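Local atomic coordinates of glutathione reductase (Bartonella henselae, PDB entry 3O0H), a protein that probably catalyses the NADPH-dependent reduction of glutathione disulfide to glutathione, using a bound FAD and a redox-active cysteine pair. Residues Thr261-Val267 with Cys276-Val280; Trp322-Thr328 with Asp340-Phe344; Glu370-Leu376 with Val423-Gly429. One frame throughout, in Å; residues are numbered along the deposited sequence. Where two conformers were deposited one is given.

Contact 1 (Thr261-Val267 with Cys276-Val280)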
loop_
_atom_site.group_PDB
_atom_site.type_symbol
_atom_site.label_atom_id
_atom_site.label_comp_id
_atom_site.label_asym_id
_atom_site.label_seq_id
_atom_site.Cartn_x
_atom_site.Cartn_y
_atom_site.Cartn_z
ATOM N N THR B 261 -6.225 15.553 41.784
ATOM C CA THR B 261 -7.071 16.690 42.190
ATOM C C THR B 261 -8.476 16.334 41.732
ATOM O O THR B 261 -8.661 15.369 40.996
ATOM C CB THR B 261 -6.580 18.031 41.604
ATOM O OG1 THR B 261 -6.817 18.065 40.192
ATOM C CG2 THR B 261 -5.077 18.222 41.855
ATOM N N GLU B 262 -9.475 17.085 42.168
ATOM C CA GLU B 262 -10.874 16.734 41.897
ATOM C C GLU B 262 -11.230 16.735 40.406
ATOM O O GLU B 262 -12.036 15.921 39.967
ATOM C CB GLU B 262 -11.790 17.712 42.635
ATOM C CG GLU B 262 -13.284 17.497 42.413
ATOM C CD GLU B 262 -14.098 18.651 42.971
ATOM O OE1 GLU B 262 -13.534 19.426 43.782
ATOM O OE2 GLU B 262 -15.285 18.784 42.591
ATOM N N ASN B 263 -10.649 17.655 39.638
ATOM C CA ASN B 263 -10.993 17.801 38.201
ATOM C C ASN B 263 -9.961 17.266 37.207
ATOM O O ASN B 263 -10.166 17.346 35.976
ATOM C CB ASN B 263 -11.307 19.279 37.902
ATOM C CG ASN B 263 -12.488 19.785 38.692
ATOM O OD1 ASN B 263 -12.473 20.898 39.242
ATOM N ND2 ASN B 263 -13.520 18.964 38.783
ATOM N N CYS B 264 -8.859 16.719 37.726
ATOM C CA CYS B 264 -7.770 16.208 36.897
ATOM C C CYS B 264 -6.555 15.779 37.685
ATOM O O CYS B 264 -6.356 16.165 38.828
ATOM C CB CYS B 264 -7.286 17.251 35.858
ATOM S SG CYS B 264 -6.996 18.928 36.516
ATOM N N TYR B 265 -5.724 14.970 37.033
ATOM C CA TYR B 265 -4.428 14.607 37.569
ATOM C C TYR B 265 -3.425 15.680 37.193
ATOM O O TYR B 265 -3.287 16.043 36.016
ATOM C CB TYR B 265 -3.982 13.259 37.006
ATOM C CG TYR B 265 -4.910 12.145 37.410
ATOM C CD1 TYR B 265 -4.847 11.609 38.681
ATOM C CD2 TYR B 265 -5.869 11.660 36.543
ATOM C CE1 TYR B 265 -5.679 10.627 39.068
ATOM C CE2 TYR B 265 -6.713 10.635 36.924
ATOM C CZ TYR B 265 -6.606 10.128 38.197
ATOM O OH TYR B 265 -7.430 9.127 38.633
ATOM N N ASN B 266 -2.694 16.137 38.183
ATOM C CA ASN B 266 -1.699 17.151 37.975
ATOM C C ASN B 266 -0.329 16.502 37.787
ATOM O O ASN B 266 0.212 15.887 38.722
ATOM C CB ASN B 266 -1.685 18.109 39.160
ATOM C CG ASN B 266 -1.150 19.455 38.798
ATOM O OD1 ASN B 266 -1.490 19.990 37.740
ATOM N ND2 ASN B 266 -0.307 20.028 39.669
ATOM N N VAL B 267 0.226 16.665 36.599
ATOM C CA VAL B 267 1.513 16.094 36.279
ATOM C C VAL B 267 2.559 17.169 36.480
ATOM O O VAL B 267 2.550 18.186 35.776
ATOM C CB VAL B 267 1.570 15.547 34.844
ATOM C CG1 VAL B 267 2.958 14.927 34.570
ATOM C CG2 VAL B 267 0.432 14.481 34.585
ATOM N N CYS B 276 -2.297 19.565 33.871
ATOM C CA CYS B 276 -3.462 18.928 34.486
ATOM C C CYS B 276 -4.332 18.298 33.408
ATOM O O CYS B 276 -4.793 18.982 32.490
ATOM C CB CYS B 276 -4.265 19.898 35.388
ATOM S SG CYS B 276 -4.984 19.004 36.828
ATOM N N ALA B 277 -4.519 16.977 33.500
ATOM C CA ALA B 277 -5.214 16.205 32.469
ATOM C C ALA B 277 -6.163 15.244 33.109
ATOM O O ALA B 277 -5.920 14.803 34.219
ATOM C CB ALA B 277 -4.187 15.427 31.601
ATOM N N ASP B 278 -7.235 14.885 32.408
ATOM C CA ASP B 278 -8.194 13.914 32.917
ATOM C C ASP B 278 -7.574 12.529 33.175
ATOM O O ASP B 278 -7.915 11.862 34.138
ATOM C CB ASP B 278 -9.364 13.755 31.949
ATOM C CG ASP B 278 -10.408 14.854 32.068
ATOM O OD1 ASP B 278 -10.312 15.782 32.955
ATOM O OD2 ASP B 278 -11.392 14.740 31.282
ATOM N N ARG B 279 -6.665 12.104 32.301
ATOM C CA ARG B 279 -5.970 10.822 32.454
ATOM C C ARG B 279 -4.508 11.024 32.089
ATOM O O ARG B 279 -4.172 11.941 31.351
ATOM C CB ARG B 279 -6.566 9.772 31.536
ATOM C CG ARG B 279 -8.016 9.415 31.811
ATOM C CD ARG B 279 -8.185 8.666 33.142
ATOM N NE ARG B 279 -9.571 8.287 33.422
ATOM C CZ ARG B 279 -10.357 8.840 34.357
ATOM N NH1 ARG B 279 -9.941 9.856 35.111
ATOM N NH2 ARG B 279 -11.596 8.398 34.529
ATOM N N VAL B 280 -3.664 10.163 32.642
ATOM C CA VAL B 280 -2.252 10.176 32.400
ATOM C C VAL B 280 -1.842 8.743 32.017
ATOM O O VAL B 280 -2.115 7.806 32.763
ATOM C CB VAL B 280 -1.490 10.600 33.636
ATOM C CG1 VAL B 280 0.017 10.578 33.343
ATOM C CG2 VAL B 280 -1.957 11.982 34.113
#
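Cys-264 and Cys-276 are joined by a disulfide that ties the two segments together, with the CB-SG-SG-CB torsion at 100°. Beside it Tyr-265 and Ala-277 form an antiparallel hydrogen-bonded pair: Tyr-265 N gives to Ala-277 O at 2.8 Å, and Ala-277 N returns a straighter bond to Tyr-265 O at 3.0 Å. The tyrosine ring leaves the sheet on the face that Ala-277 also uses, CG anti to its carbonyl carbon (chi1 -63°), and brings one edge up to the turn in the opposite segment. There CD2 lies 3.2 Å from Asp-278 O, close to the ring plane. That same carbonyl accepts a bond from Arg-279 NH1, folded back by a bend at chi2; NH1 ends near CE2 at the edge of the Tyr-265 ring, the guanidinium plane turned 64° from it. Further along, the valines meet tip to tip, Val-267 CG2 to Val-280 CG2 at a tight 3.5 Å, while Val-280 CG2 also touches Tyr-265 CB. Asp-278 breaks the strand between Ala-277 and Arg-279, and its OD2 accepts from the backbone N of Lys-192. The hairpin of strands 264-269 and 274-277, flanked by strand 255-261, runs on through strand 279-282 into the parallel sheet beside strand 193-197.

Contact 2 (Trp322-Thr328 with Asp340-Phe344); sequences WAVGDVT and DAMCF. With FAD (flavin-adenine dinucleotide), chain H.
With CG anti to the backbone N (chi1 156°), Phe-344 swings its ring off the helix and against one face of the indole of Trp-322, whose own chi1 of -75° turns the five-membered ring to meet it. The result is a T-shaped stack: the CD1-CE1 edge of Phe-344 points into that face, the planes stand 68° apart, and Phe-344 CD1 comes to 3.5 Å from Trp-322 CG. Val-324 packs on the helix one turn earlier, its CB 3.6 Å from Asp-340 CB and its CG1 against Phe-344 CB. Asp-340 then reaches the backbone: OD2 receives Gly-325 N at 2.9 Å on its anti lone pair. The same oxygen bonds His-330 and OD1 bonds Tyr-358, so this buried carboxylate is held at both oxygens. Gly-325 lies against the cofactor, its CA 3.4 Å from FAD O2P. One residue on, Asp-326 N donates to FAD O2P at 2.9 Å, and Asp-326 OD1 accepts from the ribityl hydroxyl FAD O3' at 2.9 Å. Strand 321-323 is an outermost strand of the five-stranded parallel sheet of the FAD-binding fold, next to strand 158-160, and helix 334-349 packs on this segment and also on helix 36-47, through Ala-341, Met-342 and Phe-344.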
loop_
_atom_site.group_PDB
_atom_site.type_symbol
_atom_site.label_atom_id
_atom_site.label_comp_id
_atom_site.label_asym_id
_atom_site.label_seq_id
_atom_site.Cartn_x
_atom_site.Cartn_y
_atom_site.Cartn_z
ATOM N N TRP B 322 14.156 -23.893 26.284
ATOM C CA TRP B 322 14.288 -22.970 25.155
ATOM C C TRP B 322 13.493 -21.740 25.505
ATOM O O TRP B 322 12.768 -21.755 26.491
ATOM C CB TRP B 322 13.741 -23.604 23.869
ATOM C CG TRP B 322 14.611 -24.686 23.177
ATOM C CD1 TRP B 322 15.416 -24.507 22.069
ATOM C CD2 TRP B 322 14.667 -26.072 23.481
ATOM N NE1 TRP B 322 15.979 -25.676 21.702
ATOM C CE2 TRP B 322 15.549 -26.668 22.545
ATOM C CE3 TRP B 322 14.060 -26.873 24.443
ATOM C CZ2 TRP B 322 15.848 -28.024 22.547
ATOM C CZ3 TRP B 322 14.349 -28.221 24.452
ATOM C CH2 TRP B 322 15.249 -28.796 23.512
ATOM N N ALA B 323 13.630 -20.661 24.725
ATOM C CA ALA B 323 12.839 -19.423 24.953
ATOM C C ALA B 323 12.684 -18.715 23.612
ATOM O O ALA B 323 13.591 -18.796 22.768
ATOM C CB ALA B 323 13.513 -18.473 25.975
ATOM N N VAL B 324 11.556 -18.029 23.417
ATOM C CA VAL B 324 11.230 -17.340 22.173
ATOM C C VAL B 324 10.582 -16.007 22.533
ATOM O O VAL B 324 9.957 -15.882 23.605
ATOM C CB VAL B 324 10.259 -18.189 21.298
ATOM C CG1 VAL B 324 10.970 -19.441 20.807
ATOM C CG2 VAL B 324 8.973 -18.584 22.068
ATOM N N GLY B 325 10.729 -15.021 21.654
ATOM C CA GLY B 325 9.952 -13.817 21.753
ATOM C C GLY B 325 10.591 -12.735 22.518
ATOM O O GLY B 325 11.812 -12.753 22.687
ATOM N N ASP B 326 9.749 -11.835 23.077
ATOM C CA ASP B 326 10.219 -10.631 23.780
ATOM C C ASP B 326 11.101 -11.008 24.960
ATOM O O ASP B 326 12.078 -10.299 25.280
ATOM C CB ASP B 326 9.033 -9.790 24.298
ATOM C CG ASP B 326 8.237 -9.093 23.209
ATOM O OD1 ASP B 326 8.556 -9.217 22.007
ATOM O OD2 ASP B 326 7.237 -8.398 23.593
ATOM N N VAL B 327 10.820 -12.161 25.587
ATOM C CA VAL B 327 11.555 -12.530 26.791
ATOM C C VAL B 327 13.078 -12.741 26.551
ATOM O O VAL B 327 13.888 -12.680 27.485
ATOM C CB VAL B 327 10.923 -13.798 27.457
ATOM C CG1 VAL B 327 11.287 -15.124 26.660
ATOM C CG2 VAL B 327 11.366 -13.881 28.939
ATOM N N THR B 328 13.475 -12.933 25.293
ATOM C CA THR B 328 14.849 -13.214 24.945
ATOM C C THR B 328 15.628 -11.936 24.715
ATOM O O THR B 328 16.834 -11.981 24.470
ATOM C CB THR B 328 14.952 -14.127 23.683
ATOM O OG1 THR B 328 14.517 -13.408 22.516
ATOM C CG2 THR B 328 14.105 -15.407 23.859
ATOM N N ASP B 340 10.805 -16.745 15.776
ATOM C CA ASP B 340 11.511 -17.490 16.857
ATOM C C ASP B 340 10.846 -18.868 17.086
ATOM O O ASP B 340 11.527 -19.884 17.194
ATOM C CB ASP B 340 11.456 -16.736 18.172
ATOM C CG ASP B 340 12.405 -15.517 18.256
ATOM O OD1 ASP B 340 13.222 -15.284 17.365
ATOM O OD2 ASP B 340 12.311 -14.798 19.281
ATOM N N ALA B 341 9.510 -18.884 17.178
ATOM C CA ALA B 341 8.757 -20.120 17.440
ATOM C C ALA B 341 8.972 -21.133 16.353
ATOM O O ALA B 341 9.167 -22.323 16.636
ATOM C CB ALA B 341 7.226 -19.841 17.654
ATOM N N MET B 342 8.974 -20.668 15.098
ATOM C CA MET B 342 9.204 -21.567 13.981
ATOM C C MET B 342 10.605 -22.145 14.055
ATOM O O MET B 342 10.805 -23.327 13.760
ATOM C CB MET B 342 9.017 -20.869 12.626
ATOM C CG MET B 342 7.638 -20.162 12.420
ATOM S SD MET B 342 6.286 -21.330 12.348
ATOM C CE MET B 342 6.399 -21.824 10.594
ATOM N N CYS B 343 11.572 -21.304 14.399
ATOM C CA CYS B 343 12.956 -21.762 14.546
ATOM C C CYS B 343 13.062 -22.788 15.665
ATOM O O CYS B 343 13.750 -23.807 15.531
ATOM C CB CYS B 343 13.886 -20.569 14.806
ATOM S SG CYS B 343 14.040 -19.497 13.371
ATOM N N PHE B 344 12.354 -22.537 16.765
ATOM C CA PHE B 344 12.375 -23.462 17.907
ATOM C C PHE B 344 11.829 -24.839 17.541
ATOM O O PHE B 344 12.444 -25.830 17.856
ATOM C CB PHE B 344 11.599 -22.886 19.107
ATOM C CG PHE B 344 11.105 -23.924 20.050
ATOM C CD1 PHE B 344 11.984 -24.563 20.929
ATOM C CD2 PHE B 344 9.777 -24.333 20.016
ATOM C CE1 PHE B 344 11.515 -25.568 21.803
ATOM C CE2 PHE B 344 9.308 -25.321 20.882
ATOM C CZ PHE B 344 10.180 -25.937 21.779
HETATM P PA FAD H . 3.362 -12.121 24.543
HETATM O O1A FAD H . 3.420 -10.873 25.371
HETATM O O2A FAD H . 2.503 -12.010 23.313
HETATM O O5B FAD H . 2.885 -13.393 25.384
HETATM C C5B FAD H . 3.348 -13.706 26.681
HETATM C C4B FAD H . 2.187 -14.391 27.371
HETATM O O4B FAD H . 2.615 -15.068 28.543
HETATM C C3B FAD H . 1.075 -13.442 27.804
HETATM O O3B FAD H . -0.187 -13.904 27.315
HETATM C C2B FAD H . 1.110 -13.483 29.320
HETATM O O2B FAD H . -0.183 -13.362 29.862
HETATM C C1B FAD H . 1.653 -14.839 29.620
HETATM N N9A FAD H . 2.512 -15.082 30.791
HETATM C C8A FAD H . 3.612 -14.379 31.185
HETATM N N7A FAD H . 4.180 -15.027 32.213
HETATM C C5A FAD H . 3.434 -16.145 32.459
HETATM C C6A FAD H . 3.583 -17.198 33.322
HETATM N N6A FAD H . 4.577 -17.267 34.221
HETATM N N1A FAD H . 2.659 -18.215 33.300
HETATM C C2A FAD H . 1.633 -18.179 32.386
HETATM N N3A FAD H . 1.500 -17.157 31.507
HETATM C C4A FAD H . 2.429 -16.191 31.536
HETATM N N1 FAD H . 4.364 -5.663 17.812
HETATM C C2 FAD H . 4.287 -5.600 16.435
HETATM O O2 FAD H . 4.925 -6.384 15.687
HETATM N N3 FAD H . 3.500 -4.678 15.867
HETATM C C4 FAD H . 2.723 -3.799 16.603
HETATM O O4 FAD H . 1.999 -3.016 15.974
HETATM C C4X FAD H . 2.794 -3.854 17.995
HETATM N N5 FAD H . 2.041 -3.027 18.783
HETATM C C5X FAD H . 2.125 -3.162 20.169
HETATM C C6 FAD H . 1.368 -2.303 20.946
HETATM C C7 FAD H . 1.398 -2.397 22.331
HETATM C C7M FAD H . 0.537 -1.442 23.139
HETATM C C8 FAD H . 2.184 -3.358 22.937
HETATM C C8M FAD H . 2.266 -3.455 24.446
HETATM C C9 FAD H . 2.968 -4.206 22.163
HETATM C C9A FAD H . 2.942 -4.103 20.767
HETATM N N10 FAD H . 3.694 -4.930 19.952
HETATM C C10 FAD H . 3.604 -4.822 18.587
HETATM C "C1'" FAD H . 4.606 -5.957 20.499
HETATM C "C2'" FAD H . 4.017 -7.344 20.539
HETATM O "O2'" FAD H . 2.872 -7.325 21.370
HETATM C "C3'" FAD H . 5.056 -8.275 21.108
HETATM O "O3'" FAD H . 6.324 -8.143 20.492
HETATM C "C4'" FAD H . 4.551 -9.701 21.088
HETATM O "O4'" FAD H . 3.306 -9.751 21.791
HETATM C "C5'" FAD H . 5.539 -10.637 21.773
HETATM O "O5'" FAD H . 5.079 -12.005 21.690
HETATM P P FAD H . 5.546 -12.978 22.878
HETATM O O1P FAD H . 5.134 -14.397 22.559
HETATM O O2P FAD H . 7.031 -12.808 23.117
HETATM O O3P FAD H . 4.897 -12.467 24.231
#

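Contact 3 (Glu370-Leu376 with Val423-Gly429); sequences EIGTVGL and VGAHVLG
The imidazole of His-426 is held by its edge between two oxygens of the facing segment 370-376: Thr-373 OG1 and His-426 ND1 share a hydrogen bond of 2.7 Å, and His-426 NE2 donates to Leu-376 O at 2.8 Å. With both nitrogens engaged the ring's rotation is fixed. Strands 371-375 and 422-428 are antiparallel neighbours in the central sheet of the dimerisation domain; the axes of 371-375 and 423-428 approach to 4.7 Å. Thr-373 faces His-426 as a non-hydrogen-bonded pair, and OG1 reaches the ring because it stands anti to the backbone N (chi1 -173°). On this face Ile-371 CG1 also meets Leu-428 CD1 obliquely, and Leu-234 of helix 232-245 packs on both Thr-373 and Leu-428. The other face carries Val-374, Ala-425 and Val-427, packed against helix 432-444, with Ala-425 on Ile-439 and Val-427 on Ile-435. Gly-375 and Gly-424, without side chains, let the chains come to a CA-CA distance of 4.2 Å. A classic beta bulge sets Val-423 and Gly-424 together opposite Val-414 of strand 409-416. Leu-376 O is approached from above its carbonyl plane by the histidine, 45° out of it, and also receives a CA-H...O contact from Gly-424 CA at 3.5 Å.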
loop_
_atom_site.group_PDB
_atom_site.type_symbol
_atom_site.label_atom_id
_atom_site.label_comp_id
_atom_site.label_asym_id
_atom_site.label_seq_id
_atom_site.Cartn_x
_atom_site.Cartn_y
_atom_site.Cartn_z
ATOM N N GLU B 370 1.579 8.028 9.417
ATOM C CA GLU B 370 2.135 6.714 9.569
ATOM C C GLU B 370 3.579 6.682 9.088
ATOM O O GLU B 370 3.995 7.460 8.211
ATOM C CB GLU B 370 1.330 5.692 8.739
ATOM C CG GLU B 370 -0.122 5.559 9.083
ATOM C CD GLU B 370 -0.891 4.890 7.941
ATOM O OE1 GLU B 370 -0.806 3.637 7.859
ATOM O OE2 GLU B 370 -1.535 5.636 7.147
ATOM N N ILE B 371 4.335 5.763 9.682
ATOM C CA ILE B 371 5.735 5.564 9.372
ATOM C C ILE B 371 5.987 4.082 9.009
ATOM O O ILE B 371 5.409 3.168 9.628
ATOM C CB ILE B 371 6.607 5.930 10.592
ATOM C CG1 ILE B 371 6.731 7.440 10.719
ATOM C CG2 ILE B 371 8.035 5.328 10.495
ATOM C CD1 ILE B 371 7.323 7.885 12.118
ATOM N N GLY B 372 6.842 3.889 8.018
ATOM C CA GLY B 372 7.443 2.608 7.691
ATOM C C GLY B 372 8.933 2.775 7.469
ATOM O O GLY B 372 9.410 3.776 6.872
ATOM N N THR B 373 9.711 1.794 7.932
ATOM C CA THR B 373 11.163 1.902 7.847
ATOM C C THR B 373 11.823 0.508 7.804
ATOM O O THR B 373 11.360 -0.430 8.453
ATOM C CB THR B 373 11.720 2.731 9.026
ATOM O OG1 THR B 373 13.139 2.971 8.857
ATOM C CG2 THR B 373 11.415 2.044 10.373
ATOM N N VAL B 374 12.844 0.395 6.997
ATOM C CA VAL B 374 13.645 -0.839 6.886
ATOM C C VAL B 374 15.075 -0.471 6.615
ATOM O O VAL B 374 15.358 0.447 5.865
ATOM C CB VAL B 374 13.060 -1.803 5.774
ATOM C CG1 VAL B 374 12.910 -1.127 4.451
ATOM C CG2 VAL B 374 13.857 -3.088 5.637
ATOM N N GLY B 375 15.990 -1.189 7.233
ATOM C CA GLY B 375 17.416 -0.944 7.023
ATOM C C GLY B 375 17.915 0.336 7.662
ATOM O O GLY B 375 17.334 0.826 8.623
ATOM N N LEU B 376 18.997 0.864 7.116
ATOM C CA LEU B 376 19.753 1.909 7.784
ATOM C C LEU B 376 19.184 3.302 7.575
ATOM O O LEU B 376 18.911 3.720 6.443
ATOM C CB LEU B 376 21.177 1.914 7.296
ATOM C CG LEU B 376 21.990 0.640 7.579
ATOM C CD1 LEU B 376 23.308 0.772 6.908
ATOM C CD2 LEU B 376 22.132 0.341 9.121
ATOM N N VAL B 423 20.313 0.188 0.874
ATOM C CA VAL B 423 20.577 -0.263 2.230
ATOM C C VAL B 423 19.626 0.267 3.281
ATOM O O VAL B 423 19.674 -0.175 4.434
ATOM C CB VAL B 423 22.004 0.092 2.665
ATOM C CG1 VAL B 423 23.033 -0.607 1.712
ATOM C CG2 VAL B 423 22.222 1.608 2.726
ATOM N N GLY B 424 18.776 1.213 2.910
ATOM C CA GLY B 424 17.744 1.720 3.819
ATOM C C GLY B 424 16.587 2.335 3.029
ATOM O O GLY B 424 16.797 2.863 1.937
ATOM N N ALA B 425 15.378 2.271 3.590
ATOM C CA ALA B 425 14.206 2.862 2.965
ATOM C C ALA B 425 13.251 3.295 4.088
ATOM O O ALA B 425 12.962 2.514 5.016
ATOM C CB ALA B 425 13.495 1.852 1.999
ATOM N N HIS B 426 12.753 4.526 3.947
ATOM C CA HIS B 426 12.011 5.245 4.986
ATOM C C HIS B 426 10.837 5.982 4.373
ATOM O O HIS B 426 11.001 6.674 3.378
ATOM C CB HIS B 426 12.953 6.211 5.705
ATOM C CG HIS B 426 14.241 5.569 6.076
ATOM N ND1 HIS B 426 14.335 4.622 7.075
ATOM C CD2 HIS B 426 15.470 5.646 5.505
ATOM C CE1 HIS B 426 15.577 4.176 7.125
ATOM N NE2 HIS B 426 16.293 4.802 6.201
ATOM N N VAL B 427 9.650 5.819 4.960
ATOM C CA VAL B 427 8.418 6.283 4.361
ATOM C C VAL B 427 7.582 6.891 5.479
ATOM O O VAL B 427 7.488 6.329 6.580
ATOM C CB VAL B 427 7.641 5.148 3.686
ATOM C CG1 VAL B 427 6.333 5.636 2.996
ATOM C CG2 VAL B 427 8.483 4.374 2.667
ATOM N N LEU B 428 6.984 8.031 5.193
ATOM C CA LEU B 428 6.043 8.654 6.099
ATOM C C LEU B 428 4.886 9.179 5.298
ATOM O O LEU B 428 5.106 9.895 4.332
ATOM C CB LEU B 428 6.727 9.750 6.902
ATOM C CG LEU B 428 5.765 10.612 7.725
ATOM C CD1 LEU B 428 6.460 11.014 8.993
ATOM C CD2 LEU B 428 5.251 11.816 6.948
ATOM N N GLY B 429 3.658 8.878 5.738
ATOM C CA GLY B 429 2.446 9.245 5.071
ATOM C C GLY B 429 1.530 8.030 4.953
ATOM O O GLY B 429 1.732 6.972 5.585
#

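How the contacts relate
Along the chain the three contacts follow in series, and none touches another. Contact 2 alone includes residues of the FAD pocket, gripping the diphosphate and ribityl chain. Contact 3 lies in the dimerisation domain, with its centre 26 Å from that of contact 2; the Glu-370 side chain is about 11 Å from a bound FAD. Contact 1 is the most remote, its centre 41 Å from that of contact 2 and 37 Å from that of contact 3, on the opposite side of the chain's centre from contact 2. Its disulfide is distinct from the Cys-64/Cys-69 pair, which, by analogy with the family, is probably the redox-active one.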